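Side-chain contact in protein kinase domain-containing protein (Chaetomium thermophilum, PDB 6Z3U), which is the kinase subunit of the CAK complex and probably transfers phosphate from ATP to serine and threonine residues, including those of the RNA polymerase II tail: residues M201-R206 with D231-L236. Sequence-based numbering, arbitrary orientation.
Sequences MGMLTR and DGEVKL
In the C-terminal lobe of this kinase, Met203 of helix 194-213 reaches out to the beta hairpin that follows the catalytic loop, laying its sulfur against Val234 at the start of strand 234-236. With CG anti to the carbonyl carbon (chi1 -66°) and the chain extended beyond it, the methionine projects straight from the helix. Met203 SD receives a weak hydrogen bond from the backbone N of Val234, at 3.3 Å and nearly straight (N-H...S 160°). Met203 SD also lies 3.7 Å from Val234 CB, the two side chains crossing at about a right angle. Methionine suits the place because one slender, unbranched chain offers a polarisable acceptor to the amide and apolar surface to the valine. The methyl, Met203 CE, carries on to the turn and stops 3.8 Å from the carbonyl O of Gly232.

This hairpin, strands 226-228 and 234-236, is a standard element of the protein kinase fold, leading from the catalytic loop toward the DFG motif. Val234 also packs on Leu226 and Ile228 of the partner strand, a compact beta-branched residue that fills the space between helix 194-213 and strand 226-228. Glu233 bends at chi2 (98°), which brings its carboxylate back beside the methionine, Glu233 OE2 lying 3.6 Å from Met203 CG and also close to CE. The polar need of that oxygen is met by Asn153 ND2, while OE1 forms a salt bridge with Lys392. The turn itself is shaped by Asp231, whose OD1 accepts a hydrogen bond from the backbone N of Glu233 at 2.9 Å, closing an Asx turn, and by Gly232, whose positive phi favours a residue without a side chain. Asn153, from a loop, touches Met203 as well and gives its ND2 to the carbonyl O of Val234, joining helix and strand from outside both.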
loop_
_atom_site.group_PDB
_atom_site.type_symbol
_atom_site.label_atom_id
_atom_site.label_comp_id
_atom_site.label_asym_id
_atom_site.label_seq_id
_atom_site.Cartn_x
_atom_site.Cartn_y
_atom_site.Cartn_z
ATOM N N MET B 201 -5.213 17.050 18.974
ATOM C CA MET B 201 -3.844 16.861 18.509
ATOM C C MET B 201 -3.302 15.498 18.920
ATOM O O MET B 201 -2.533 14.880 18.177
ATOM C CB MET B 201 -2.958 17.979 19.053
ATOM C CG MET B 201 -3.180 19.327 18.388
ATOM S SD MET B 201 -2.774 19.314 16.635
ATOM C CE MET B 201 -1.041 18.875 16.696
ATOM N N GLY B 202 -3.685 15.013 20.104
ATOM C CA GLY B 202 -3.285 13.673 20.505
ATOM C C GLY B 202 -3.790 12.611 19.549
ATOM O O GLY B 202 -3.077 11.657 19.227
ATOM N N MET B 203 -5.034 12.755 19.091
ATOM C CA MET B 203 -5.585 11.819 18.118
ATOM C C MET B 203 -4.844 11.910 16.790
ATOM O O MET B 203 -4.405 10.893 16.240
ATOM C CB MET B 203 -7.075 12.104 17.930
ATOM C CG MET B 203 -7.893 11.833 19.178
ATOM S SD MET B 203 -9.543 12.540 19.100
ATOM C CE MET B 203 -10.215 12.006 20.670
ATOM N N LEU B 204 -4.697 13.125 16.259
ATOM C CA LEU B 204 -3.990 13.311 14.994
ATOM C C LEU B 204 -2.568 12.767 15.071
ATOM O O LEU B 204 -2.109 12.067 14.162
ATOM C CB LEU B 204 -3.982 14.792 14.616
ATOM C CG LEU B 204 -3.094 15.194 13.438
ATOM C CD1 LEU B 204 -3.431 14.367 12.216
ATOM C CD2 LEU B 204 -3.241 16.676 13.134
ATOM N N THR B 205 -1.852 13.077 16.154
ATOM C CA THR B 205 -0.467 12.632 16.264
ATOM C C THR B 205 -0.380 11.110 16.288
ATOM O O THR B 205 0.518 10.524 15.672
ATOM C CB THR B 205 0.180 13.230 17.513
ATOM O OG1 THR B 205 0.073 14.658 17.471
ATOM C CG2 THR B 205 1.650 12.850 17.600
ATOM N N ARG B 206 -1.316 10.450 16.973
ATOM C CA ARG B 206 -1.321 8.991 16.962
ATOM C C ARG B 206 -1.607 8.456 15.564
ATOM O O ARG B 206 -1.013 7.459 15.140
ATOM C CB ARG B 206 -2.347 8.451 17.957
ATOM C CG ARG B 206 -1.970 8.631 19.419
ATOM C CD ARG B 206 -2.924 7.858 20.323
ATOM N NE ARG B 206 -2.576 7.977 21.736
ATOM C CZ ARG B 206 -3.097 8.870 22.574
ATOM N NH1 ARG B 206 -4.009 9.740 22.154
ATOM N NH2 ARG B 206 -2.703 8.889 23.841
ATOM N N ASP B 231 -18.596 8.978 18.944
ATOM C CA ASP B 231 -18.137 9.079 20.323
ATOM C C ASP B 231 -17.172 10.237 20.542
ATOM O O ASP B 231 -16.780 10.483 21.688
ATOM C CB ASP B 231 -17.462 7.775 20.756
ATOM C CG ASP B 231 -16.206 7.483 19.964
ATOM O OD1 ASP B 231 -15.939 8.210 18.985
ATOM O OD2 ASP B 231 -15.480 6.533 20.328
ATOM N N GLY B 232 -16.778 10.942 19.483
ATOM C CA GLY B 232 -15.870 12.064 19.583
ATOM C C GLY B 232 -14.450 11.773 19.148
ATOM O O GLY B 232 -13.638 12.706 19.088
ATOM N N GLU B 233 -14.127 10.517 18.847
ATOM C CA GLU B 233 -12.788 10.163 18.394
ATOM C C GLU B 233 -12.582 10.642 16.962
ATOM O O GLU B 233 -13.423 10.404 16.089
ATOM C CB GLU B 233 -12.587 8.648 18.480
ATOM C CG GLU B 233 -11.150 8.175 18.274
ATOM C CD GLU B 233 -10.413 7.924 19.583
ATOM O OE1 GLU B 233 -10.885 7.084 20.381
ATOM O OE2 GLU B 233 -9.362 8.562 19.813
ATOM N N VAL B 234 -11.460 11.316 16.720
ATOM C CA VAL B 234 -11.140 11.864 15.405
ATOM C C VAL B 234 -10.388 10.820 14.596
ATOM O O VAL B 234 -9.486 10.145 15.107
ATOM C CB VAL B 234 -10.324 13.163 15.541
ATOM C CG1 VAL B 234 -9.672 13.521 14.222
ATOM C CG2 VAL B 234 -11.217 14.301 16.006
ATOM N N LYS B 235 -10.754 10.693 13.320
ATOM C CA LYS B 235 -10.184 9.701 12.419
ATOM C C LYS B 235 -9.599 10.401 11.196
ATOM O O LYS B 235 -10.232 11.296 10.628
ATOM C CB LYS B 235 -11.241 8.681 11.970
ATOM C CG LYS B 235 -12.269 8.276 13.025
ATOM C CD LYS B 235 -11.969 6.910 13.626
ATOM C CE LYS B 235 -12.848 6.643 14.843
ATOM N NZ LYS B 235 -12.506 5.377 15.553
ATOM N N LEU B 236 -8.385 10.011 10.814
ATOM C CA LEU B 236 -7.784 10.449 9.556
ATOM C C LEU B 236 -8.382 9.655 8.399
ATOM O O LEU B 236 -8.439 8.423 8.455
ATOM C CB LEU B 236 -6.271 10.249 9.605
ATOM C CG LEU B 236 -5.400 10.987 8.586
ATOM C CD1 LEU B 236 -5.664 12.481 8.621
ATOM C CD2 LEU B 236 -3.933 10.697 8.841
#